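Local coordinates for NUDIX hydrolase (Nitrosomonas europaea, PDB 2B0V), which probably hydrolyses nucleoside di- and triphosphates, and perhaps thiamine diphosphate, as a magnesium-dependent member of the Nudix family, at residues A[27-32]-A[123-128]; A[115-120]-A[128-133]; A[19-24]-A[135-140]; A[39-44]-A[82-87]. All coordinates share one frame; numbering follows the deposited sequence.

Contact 1: A[27-32]-A[123-128]. With EDO (1,2-ethanediol), chain D.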
# COMPACT_ATOMS: atom_id res chain seq x y z
N ILE A 27 -4.32 -7.70 10.81
CA ILE A 27 -3.88 -7.82 12.20
C ILE A 27 -2.36 -8.01 12.13
O ILE A 27 -1.89 -9.14 11.91
CB ILE A 27 -4.56 -9.01 12.89
CG1 ILE A 27 -6.08 -8.83 12.83
CG2 ILE A 27 -4.07 -9.14 14.32
CD1 ILE A 27 -6.88 -10.00 13.41
N PRO A 28 -1.59 -6.91 12.29
CA PRO A 28 -0.12 -6.98 12.14
C PRO A 28 0.59 -7.72 13.27
O PRO A 28 1.66 -8.32 13.06
CB PRO A 28 0.33 -5.50 12.17
CG PRO A 28 -0.92 -4.70 12.02
CD PRO A 28 -2.04 -5.54 12.60
N ARG A 29 0.02 -7.66 14.46
CA ARG A 29 0.56 -8.35 15.62
C ARG A 29 -0.59 -8.49 16.56
O ARG A 29 -1.59 -7.76 16.44
CB ARG A 29 1.70 -7.54 16.27
CG ARG A 29 1.27 -6.21 16.92
CD ARG A 29 2.47 -5.30 17.27
NE ARG A 29 3.45 -5.24 16.17
CZ ARG A 29 3.36 -4.44 15.11
NH1 ARG A 29 2.35 -3.58 14.99
NH2 ARG A 29 4.30 -4.49 14.16
N GLY A 30 -0.49 -9.43 17.49
CA GLY A 30 -1.54 -9.60 18.47
C GLY A 30 -2.89 -9.87 17.85
O GLY A 30 -3.02 -10.73 16.97
N THR A 31 -3.88 -9.09 18.27
CA THR A 31 -5.26 -9.30 17.85
C THR A 31 -5.96 -8.08 17.23
O THR A 31 -7.04 -8.22 16.63
CB THR A 31 -6.11 -9.81 19.02
OG1 THR A 31 -5.92 -8.95 20.15
CG2 THR A 31 -5.71 -11.23 19.39
N ALA A 32 -5.37 -6.90 17.38
CA ALA A 32 -6.04 -5.65 16.97
C ALA A 32 -6.11 -5.49 15.46
O ALA A 32 -5.09 -5.60 14.78
CB ALA A 32 -5.33 -4.44 17.57
N MSE A 123 -7.92 3.51 14.04
CA MSE A 123 -7.46 2.13 13.75
C MSE A 123 -6.59 2.08 12.48
O MSE A 123 -6.23 1.00 12.02
CB MSE A 123 -8.62 1.13 13.68
CG MSE A 123 -9.59 1.38 12.56
SE MSE A 123 -11.05 0.05 12.54
CE MSE A 123 -10.11 -1.29 11.54
N HIS A 124 -6.20 3.24 11.94
CA HIS A 124 -5.23 3.21 10.83
C HIS A 124 -3.92 2.62 11.33
O HIS A 124 -3.46 2.92 12.46
CB HIS A 124 -4.96 4.59 10.28
CG HIS A 124 -6.09 5.19 9.53
ND1 HIS A 124 -5.97 6.37 8.85
CD2 HIS A 124 -7.37 4.77 9.35
CE1 HIS A 124 -7.13 6.68 8.31
NE2 HIS A 124 -7.99 5.73 8.59
N ARG A 125 -3.28 1.81 10.48
CA ARG A 125 -2.02 1.21 10.86
C ARG A 125 -0.94 2.26 11.20
O ARG A 125 -0.22 2.12 12.19
CB ARG A 125 -1.54 0.23 9.79
CG ARG A 125 -0.15 -0.32 10.02
CD ARG A 125 -0.21 -1.76 10.36
NE ARG A 125 1.11 -2.40 10.59
CZ ARG A 125 1.70 -3.28 9.78
NH1 ARG A 125 1.13 -3.64 8.61
NH2 ARG A 125 2.88 -3.82 10.12
N THR A 126 -0.85 3.31 10.40
CA THR A 126 0.13 4.40 10.65
C THR A 126 -0.50 5.70 10.15
O THR A 126 -1.50 5.66 9.45
CB THR A 126 1.44 4.21 9.84
OG1 THR A 126 1.18 4.42 8.45
CG2 THR A 126 2.09 2.79 10.05
N PRO A 127 0.11 6.85 10.51
CA PRO A 127 -0.35 8.12 9.97
C PRO A 127 -0.25 8.22 8.44
O PRO A 127 -0.91 9.09 7.83
CB PRO A 127 0.59 9.14 10.65
CG PRO A 127 1.00 8.47 11.90
CD PRO A 127 1.22 7.06 11.46
N LEU A 128 0.52 7.32 7.81
CA LEU A 128 0.68 7.34 6.36
C LEU A 128 -0.54 6.88 5.58
O LEU A 128 -0.68 7.19 4.38
CB LEU A 128 1.91 6.53 5.93
CG LEU A 128 3.26 6.86 6.55
CD1 LEU A 128 4.27 6.15 5.68
CD2 LEU A 128 3.53 8.38 6.66
C1 EDO D . 1.45 -5.65 4.97
O1 EDO D . 1.56 -4.32 5.58
C2 EDO D . 2.74 -6.49 4.89
O2 EDO D . 2.77 -7.48 3.82
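Two irregular loops pass each other at the surface, closest at Pro28 and Arg125, whose CA atoms are 8.5 Å apart; at that separation side chains make the contact. Segment 27-32 swings out between strands 20-26 and 34-36, turning at Gly30, where phi is positive. Segment 123-128 comes down to helix 128-137, and the OG1 of Thr126 receives the backbone N-H of Leu128 at 3.0 Å, a capping bond at the start of that helix. Pro28 turns its ring toward Arg125, and the two side chains run past each other in opposite directions. CB of Pro28 stands 3.4 Å above one face of the Arg125 guanidinium, displaced toward its rim, while CG of Pro28 approaches NE of Arg125 to 3.4 Å. Arg125 gets there with CG anti to the backbone N (chi1 173°) and a bend at chi2 (111°), which lays the chain along the proline. At the far end NH1 of Arg125 has two partners, a salt bridge to Glu26 and a weak hydrogen bond of 3.1 Å to O1 of a bound 1,2-ethanediol, an atom near the guanidinium plane. Arg29 curls back so that its NH2 comes within 4.3 Å of NH2 of Arg125, two like charges close together, of which Arg125 has Glu26 as counter-ion. The diol, probably from the crystallisation liquor, is also hydrogen-bonded to Glu59 within the Nudix box. The contact thus pairs two surface loops of the Nudix fold, an apolar ring against a guanidinium face, beside a diol held by a Nudix-box glutamate.

Contact 2: A[115-120]-A[128-133]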
# COMPACT_ATOMS: atom_id res chain seq x y z
N ASP A 115 -15.07 9.33 3.70
CA ASP A 115 -15.73 9.54 5.00
C ASP A 115 -15.46 8.36 5.94
O ASP A 115 -15.17 8.56 7.13
CB ASP A 115 -17.23 9.78 4.85
CG ASP A 115 -17.53 11.20 4.42
OD1 ASP A 115 -16.58 11.91 4.00
OD2 ASP A 115 -18.70 11.63 4.49
N GLU A 116 -15.55 7.15 5.40
CA GLU A 116 -15.36 5.94 6.19
C GLU A 116 -13.91 5.84 6.67
O GLU A 116 -13.64 5.46 7.83
CB GLU A 116 -15.73 4.69 5.38
CG GLU A 116 -17.26 4.60 5.05
CD GLU A 116 -17.68 3.58 3.92
OE1 GLU A 116 -16.90 3.15 3.02
OE2 GLU A 116 -18.87 3.18 3.91
N ILE A 117 -12.99 6.16 5.76
CA ILE A 117 -11.57 6.12 6.12
C ILE A 117 -11.27 7.12 7.23
O ILE A 117 -10.64 6.78 8.25
CB ILE A 117 -10.69 6.40 4.86
CG1 ILE A 117 -10.89 5.28 3.83
CG2 ILE A 117 -9.21 6.48 5.21
CD1 ILE A 117 -10.39 5.66 2.41
N ARG A 118 -11.77 8.35 7.09
CA ARG A 118 -11.54 9.37 8.13
C ARG A 118 -12.12 8.94 9.47
O ARG A 118 -11.48 9.14 10.50
CB ARG A 118 -12.06 10.75 7.72
CG ARG A 118 -11.35 11.38 6.57
CD ARG A 118 -11.95 12.76 6.26
NE ARG A 118 -11.35 13.37 5.08
CZ ARG A 118 -12.02 14.05 4.14
NH1 ARG A 118 -13.34 14.23 4.20
NH2 ARG A 118 -11.35 14.55 3.11
N ALA A 119 -13.30 8.29 9.46
CA ALA A 119 -13.96 7.92 10.72
C ALA A 119 -13.24 6.76 11.41
O ALA A 119 -13.47 6.47 12.57
CB ALA A 119 -15.43 7.59 10.46
N LYS A 120 -12.36 6.10 10.66
CA LYS A 120 -11.62 4.95 11.17
C LYS A 120 -10.17 5.31 11.51
O LYS A 120 -9.33 4.43 11.66
CB LYS A 120 -11.70 3.80 10.18
CG LYS A 120 -12.96 2.98 10.38
CD LYS A 120 -12.95 1.78 9.46
CE LYS A 120 -13.90 0.74 9.97
NZ LYS A 120 -15.27 1.26 10.01
N LEU A 128 0.52 7.32 7.81
CA LEU A 128 0.68 7.34 6.36
C LEU A 128 -0.54 6.88 5.58
O LEU A 128 -0.68 7.19 4.38
CB LEU A 128 1.91 6.53 5.93
CG LEU A 128 3.26 6.86 6.55
CD1 LEU A 128 4.27 6.15 5.68
CD2 LEU A 128 3.53 8.38 6.66
N VAL A 129 -1.41 6.14 6.27
CA VAL A 129 -2.62 5.64 5.60
C VAL A 129 -3.40 6.84 5.11
O VAL A 129 -3.82 6.91 3.94
CB VAL A 129 -3.48 4.77 6.54
CG1 VAL A 129 -4.71 4.31 5.82
CG2 VAL A 129 -2.67 3.55 6.96
N MSE A 130 -3.60 7.81 6.01
CA MSE A 130 -4.33 8.99 5.62
C MSE A 130 -3.48 9.90 4.73
O MSE A 130 -3.97 10.45 3.72
CB MSE A 130 -4.81 9.74 6.89
CG MSE A 130 -5.79 10.84 6.64
SE MSE A 130 -7.56 10.04 6.27
CE MSE A 130 -7.48 10.45 4.42
N GLN A 131 -2.20 10.06 5.07
CA GLN A 131 -1.36 11.02 4.33
C GLN A 131 -1.24 10.63 2.86
O GLN A 131 -1.32 11.50 1.96
CB GLN A 131 0.04 11.16 4.94
CG GLN A 131 0.84 12.34 4.34
CD GLN A 131 0.11 13.67 4.53
OE1 GLN A 131 -0.18 14.39 3.58
NE2 GLN A 131 -0.26 13.94 5.75
N CYS A 132 -1.04 9.34 2.59
CA CYS A 132 -0.87 8.83 1.21
C CYS A 132 -2.12 9.15 0.36
O CYS A 132 -2.06 9.53 -0.80
CB CYS A 132 -0.54 7.32 1.23
SG CYS A 132 1.11 6.92 1.95
N ILE A 133 -3.29 9.01 0.99
CA ILE A 133 -4.55 9.35 0.30
C ILE A 133 -4.69 10.85 0.05
O ILE A 133 -5.09 11.26 -1.04
CB ILE A 133 -5.78 8.82 1.10
CG1 ILE A 133 -5.80 7.30 1.01
CG2 ILE A 133 -7.09 9.41 0.56
CD1 ILE A 133 -6.73 6.61 2.04
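Ile117 and Ile133 meet end to end between two nearly antiparallel helices of the Nudix fold, which follow each other in the chain and lie side by side against strand 20-26. The axes of helix segments 115-119 and 128-133 come within 11.0 Å at an angle of 149°, wide enough for side chains of both to fill the gap. The buried part is apolar. CD1 of Ile117 touches CD1 of Ile133 at 3.8 Å, and the same methyl of Ile133 also lies 4.0 Å from CG2 of Ile117, so one tip rests between two branches of the other. With CG1 beside the backbone N (chi1 -65°), CG2 of Ile117 stands anti to that N, and from there it also meets the selenium of Met130, a selenomethionine, at 4.1 Å. On the side of strand 20-26 they meet Tyr21, which both isoleucines touch, and Leu23, packed on Ile117. Met130 slants across Ile117 and Arg118, its bends at chi2 (76°) and chi3 carrying SE over to the other helix. Toward solvent the packing thins to a single aliphatic touch from exposed Arg118. Its chain runs extended from CG to NE, past the selenium and outward, and NH1 of Arg118 forms a long ion pair, 4.0 Å, with OD1 of Asp115 one turn earlier. His124, in the connection between the helices, gives a further tie: its NE2 is hydrogen-bonded to the carbonyl O of Ile117, and its ring packs on Val129 and Met130. At the outer margin the selenium of Met130 rests 4.0 Å from CG of Arg118.

Contact 3: A[19-24]-A[135-140]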
# COMPACT_ATOMS: atom_id res chain seq x y z
N ASP A 19 -14.16 7.26 -6.32
CA ASP A 19 -14.09 7.92 -5.00
C ASP A 19 -14.08 6.94 -3.82
O ASP A 19 -14.25 7.34 -2.67
CB ASP A 19 -15.19 9.00 -4.84
CG ASP A 19 -15.26 9.93 -6.04
OD1 ASP A 19 -14.25 10.60 -6.33
OD2 ASP A 19 -16.31 9.97 -6.70
N LYS A 20 -13.82 5.66 -4.09
CA LYS A 20 -13.54 4.67 -3.04
C LYS A 20 -12.15 4.08 -3.19
O LYS A 20 -11.61 4.00 -4.32
CB LYS A 20 -14.57 3.56 -3.07
CG LYS A 20 -15.99 4.06 -2.90
CD LYS A 20 -16.89 2.92 -2.61
CE LYS A 20 -18.36 3.36 -2.50
NZ LYS A 20 -18.77 3.93 -3.82
N TYR A 21 -11.57 3.66 -2.07
CA TYR A 21 -10.20 3.14 -2.07
C TYR A 21 -10.17 1.70 -1.61
O TYR A 21 -10.81 1.36 -0.62
CB TYR A 21 -9.31 3.97 -1.14
CG TYR A 21 -9.17 5.40 -1.56
CD1 TYR A 21 -8.10 5.80 -2.36
CD2 TYR A 21 -10.10 6.36 -1.17
CE1 TYR A 21 -7.96 7.13 -2.76
CE2 TYR A 21 -9.98 7.71 -1.56
CZ TYR A 21 -8.91 8.08 -2.35
OH TYR A 21 -8.78 9.40 -2.74
N LEU A 22 -9.40 0.85 -2.32
CA LEU A 22 -9.21 -0.53 -1.90
C LEU A 22 -8.17 -0.59 -0.77
O LEU A 22 -6.97 -0.32 -1.00
CB LEU A 22 -8.71 -1.40 -3.08
CG LEU A 22 -8.64 -2.91 -2.83
CD1 LEU A 22 -9.98 -3.53 -2.40
CD2 LEU A 22 -8.06 -3.57 -4.12
N LEU A 23 -8.63 -0.99 0.42
CA LEU A 23 -7.80 -1.06 1.62
C LEU A 23 -7.92 -2.41 2.22
O LEU A 23 -8.85 -3.18 1.89
CB LEU A 23 -8.25 -0.01 2.65
CG LEU A 23 -8.18 1.47 2.23
CD1 LEU A 23 -8.78 2.41 3.33
CD2 LEU A 23 -6.73 1.91 1.82
N VAL A 24 -7.04 -2.70 3.16
CA VAL A 24 -7.14 -3.97 3.87
C VAL A 24 -7.36 -3.72 5.34
O VAL A 24 -6.83 -2.76 5.90
CB VAL A 24 -5.90 -4.88 3.66
CG1 VAL A 24 -5.78 -5.32 2.19
CG2 VAL A 24 -4.63 -4.20 4.15
N ASP A 135 -2.28 13.08 -0.32
CA ASP A 135 -1.34 13.47 -1.35
C ASP A 135 -1.86 13.05 -2.73
O ASP A 135 -1.82 13.83 -3.68
CB ASP A 135 0.03 12.88 -1.02
CG ASP A 135 0.68 13.56 0.18
OD1 ASP A 135 0.21 14.66 0.56
OD2 ASP A 135 1.68 13.03 0.73
N TYR A 136 -2.42 11.84 -2.82
CA TYR A 136 -3.01 11.36 -4.06
C TYR A 136 -4.17 12.28 -4.48
O TYR A 136 -4.28 12.70 -5.66
CB TYR A 136 -3.54 9.94 -3.87
CG TYR A 136 -4.40 9.46 -5.01
CD1 TYR A 136 -3.83 9.05 -6.21
CD2 TYR A 136 -5.79 9.44 -4.89
CE1 TYR A 136 -4.61 8.63 -7.26
CE2 TYR A 136 -6.60 9.02 -5.95
CZ TYR A 136 -6.00 8.61 -7.12
OH TYR A 136 -6.80 8.20 -8.17
N HIS A 137 -5.02 12.62 -3.51
CA HIS A 137 -6.17 13.50 -3.77
C HIS A 137 -5.72 14.89 -4.18
O HIS A 137 -6.39 15.55 -4.99
CB HIS A 137 -7.09 13.58 -2.54
CG HIS A 137 -8.41 14.23 -2.82
ND1 HIS A 137 -9.52 13.51 -3.20
CD2 HIS A 137 -8.79 15.53 -2.80
CE1 HIS A 137 -10.54 14.34 -3.38
NE2 HIS A 137 -10.12 15.57 -3.14
N ALA A 138 -4.60 15.34 -3.62
CA ALA A 138 -4.01 16.65 -3.94
C ALA A 138 -3.34 16.69 -5.32
O ALA A 138 -2.73 17.70 -5.69
CB ALA A 138 -2.99 17.06 -2.86
N GLY A 139 -3.45 15.61 -6.09
CA GLY A 139 -2.97 15.63 -7.47
C GLY A 139 -1.50 15.31 -7.58
O GLY A 139 -0.84 15.62 -8.61
N LYS A 140 -0.94 14.72 -6.53
CA LYS A 140 0.46 14.31 -6.57
C LYS A 140 0.62 13.04 -7.41
O LYS A 140 0.18 11.93 -7.03
CB LYS A 140 1.07 14.15 -5.16
CG LYS A 140 1.11 15.46 -4.33
CD LYS A 140 1.76 16.64 -5.08
CE LYS A 140 1.91 17.88 -4.19
NZ LYS A 140 2.91 18.91 -4.69
O HOH W 1 -9.06 11.27 -4.70
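The phenolic OH of Tyr21 and ND1 of His137 share one water, each bonded to it at 2.7 Å, so the hydroxyl reaches the helix end through a single molecule. Tyr21 lies on strand 20-26 and His137 at the end of helix 128-137, which packs across the mixed sheet of the Nudix fold. Directly, OH of Tyr21 and ND1 of His137 are 4.2 Å apart, too far to bond without the water. The direct packing belongs to the two tyrosines, of which Tyr21 is buried. The CA atoms of Tyr21 and Tyr136 are 11.1 Å apart, so the long phenol of Tyr21 spans most of the distance from the strand. Its CE1 and OH meet CD2 and CE2 of Tyr136, edge against edge, with neither ring lying over the face of the other. CG of Tyr136 is anti to the backbone N (chi1 169°), which turns the ring toward the sheet; there its own OH is hydrogen-bonded to Glu16, and Val14 touches both tyrosines. Arg141 makes a cation-pi contact with the Tyr136 ring and is hydrogen-bonded to the carbonyl O of Tyr136. Just beyond, Gly139 ends the helix in a Schellman motif: with positive phi, its N bonds to O of Tyr136 and the next N, of Lys140, to O of Asp135. At the meeting of the two phenols, the hydroxyl O of Tyr21 stands 3.7 Å from CD2 of Tyr136, close to the plane of that ring.

Contact 4: A[39-44]-A[82-87]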
# COMPACT_ATOMS: atom_id res chain seq x y z
N ALA A 39 0.16 -3.23 1.18
CA ALA A 39 1.51 -2.67 1.43
C ALA A 39 2.37 -3.76 1.99
O ALA A 39 1.85 -4.75 2.44
CB ALA A 39 1.47 -1.53 2.48
N GLY A 40 3.67 -3.59 1.93
CA GLY A 40 4.58 -4.54 2.57
C GLY A 40 6.03 -4.24 2.27
O GLY A 40 6.34 -3.25 1.61
N HIS A 41 6.91 -5.11 2.76
CA HIS A 41 8.33 -4.88 2.62
C HIS A 41 8.86 -5.30 1.25
O HIS A 41 8.46 -6.34 0.73
CB HIS A 41 9.06 -5.70 3.66
CG HIS A 41 9.01 -5.11 5.03
ND1 HIS A 41 7.83 -4.90 5.71
CD2 HIS A 41 10.00 -4.69 5.85
CE1 HIS A 41 8.09 -4.38 6.89
NE2 HIS A 41 9.40 -4.24 7.00
N LEU A 42 9.77 -4.51 0.69
CA LEU A 42 10.55 -4.95 -0.46
C LEU A 42 11.30 -6.24 -0.11
O LEU A 42 11.90 -6.33 0.97
CB LEU A 42 11.58 -3.86 -0.81
CG LEU A 42 12.44 -4.18 -2.04
CD1 LEU A 42 11.54 -4.07 -3.27
CD2 LEU A 42 13.53 -3.14 -2.12
N GLU A 43 11.29 -7.20 -1.03
CA GLU A 43 12.02 -8.49 -0.89
C GLU A 43 13.20 -8.51 -1.86
O GLU A 43 13.19 -7.78 -2.85
CB GLU A 43 11.07 -9.66 -1.17
CG GLU A 43 9.93 -9.72 -0.18
CD GLU A 43 8.98 -10.85 -0.48
OE1 GLU A 43 9.16 -11.54 -1.52
OE2 GLU A 43 8.06 -11.07 0.34
N PRO A 44 14.27 -9.30 -1.58
CA PRO A 44 15.35 -9.31 -2.58
C PRO A 44 14.87 -9.80 -3.95
O PRO A 44 13.90 -10.53 -4.04
CB PRO A 44 16.36 -10.32 -2.01
CG PRO A 44 16.04 -10.43 -0.56
CD PRO A 44 14.58 -10.13 -0.39
N THR A 82 11.48 1.50 14.39
CA THR A 82 11.91 1.16 13.04
C THR A 82 11.67 2.29 12.04
O THR A 82 10.57 2.86 12.00
CB THR A 82 11.20 -0.11 12.54
OG1 THR A 82 11.40 -1.18 13.49
CG2 THR A 82 11.72 -0.51 11.16
N THR A 83 12.70 2.59 11.25
CA THR A 83 12.60 3.62 10.19
C THR A 83 12.23 2.97 8.87
O THR A 83 12.75 1.93 8.48
CB THR A 83 13.91 4.44 10.04
OG1 THR A 83 14.19 5.06 11.30
CG2 THR A 83 13.76 5.56 9.01
N TYR A 84 11.31 3.62 8.17
CA TYR A 84 10.77 3.08 6.94
C TYR A 84 10.93 4.10 5.83
O TYR A 84 10.92 5.30 6.09
CB TYR A 84 9.27 2.81 7.10
CG TYR A 84 8.94 1.72 8.08
CD1 TYR A 84 8.94 0.38 7.68
CD2 TYR A 84 8.63 2.04 9.40
CE1 TYR A 84 8.63 -0.64 8.61
CE2 TYR A 84 8.31 1.02 10.33
CZ TYR A 84 8.32 -0.29 9.93
OH TYR A 84 8.02 -1.27 10.85
N LEU A 85 11.08 3.58 4.62
CA LEU A 85 11.00 4.38 3.42
C LEU A 85 9.91 3.74 2.54
O LEU A 85 10.13 2.68 1.92
CB LEU A 85 12.37 4.36 2.71
CG LEU A 85 12.54 5.34 1.57
CD1 LEU A 85 12.39 6.82 1.99
CD2 LEU A 85 13.94 5.09 0.96
N ARG A 86 8.74 4.40 2.49
CA ARG A 86 7.57 3.83 1.86
C ARG A 86 7.37 4.46 0.50
O ARG A 86 7.05 5.65 0.41
CB ARG A 86 6.30 4.09 2.68
CG ARG A 86 5.00 3.65 1.96
CD ARG A 86 3.73 4.15 2.76
NE ARG A 86 3.09 3.03 3.46
CZ ARG A 86 1.79 2.84 3.63
NH1 ARG A 86 0.88 3.68 3.18
NH2 ARG A 86 1.38 1.74 4.25
N PHE A 87 7.56 3.66 -0.56
CA PHE A 87 7.26 4.14 -1.93
C PHE A 87 5.82 3.85 -2.22
O PHE A 87 5.45 2.69 -2.20
CB PHE A 87 8.09 3.35 -2.93
CG PHE A 87 9.57 3.72 -2.91
CD1 PHE A 87 10.11 4.53 -3.93
CD2 PHE A 87 10.40 3.26 -1.86
CE1 PHE A 87 11.48 4.89 -3.90
CE2 PHE A 87 11.78 3.60 -1.82
CZ PHE A 87 12.32 4.42 -2.83
O HOH W 2 9.36 -3.53 10.16
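Strand 39-41 and residues 82-87 of strand 82-96 flank strand 8-17 without pairing to each other, nearest at the CA atoms of His41 and Arg86, 8.8 Å apart, and side chains bridge the gap at two points. At one, the ring of His41 reaches Tyr84: NE2 of His41 lies 4.0 Å from CE1 of Tyr84, at the edge of the phenol and near its plane, as the two side chains slant past each other. A water ties the same pair together, 3.2 Å from NE2 of His41, in the plane of the imidazole, and 2.7 Å from OH of Tyr84; that hydroxyl is also hydrogen-bonded to Asn80. CG2 of Thr82 stands 3.6 Å above one face of the Tyr84 ring, displaced toward its rim. At the other point, CB of Ala39 touches NH2 of Arg86 at 3.7 Å. Buried Arg86 bends at chi3 (-106°) to bring its guanidinium over to this strand, where NH2 is hydrogen-bonded to Asn36 and NH1 to Gln37, two bonds that fix its rotation. The N of Ala39 is hydrogen-bonded to Glu59, while Gly40 and His41 begin the Nudix box, whose helix 48-60 holds O of His41 through Arg54. Strand 8-17 pairs antiparallel with 39-41 and parallel with 82-96, while Thr10 and Ala12 touch Arg86 from it; Trp75 of strand 62-77 and Leu128 and Cys132 of helix 128-137 also pack on the arginine.

From the N terminus, segment 19-24 opens contact 3, the widest loop, which closes only at 135-140, where helix 128-137 ends, and encloses the other three. Segment 27-32 next opens contact 1, closed at 123-128. Inside it lies contact 4, joining 39-44 to 82-87 across strand 8-17 before contact 2 begins. Contact 2 opens at 115-120, before contact 1 has closed, and ends at 128-133, so these two cross and share Leu128. Contacts 2 and 3 both use helix 128-137 and meet through Ile117, Ile133 and Tyr21. Arg86 of contact 4 packs on Leu128 and Cys132, linking that helix to the strands on the other side of the chain's centre.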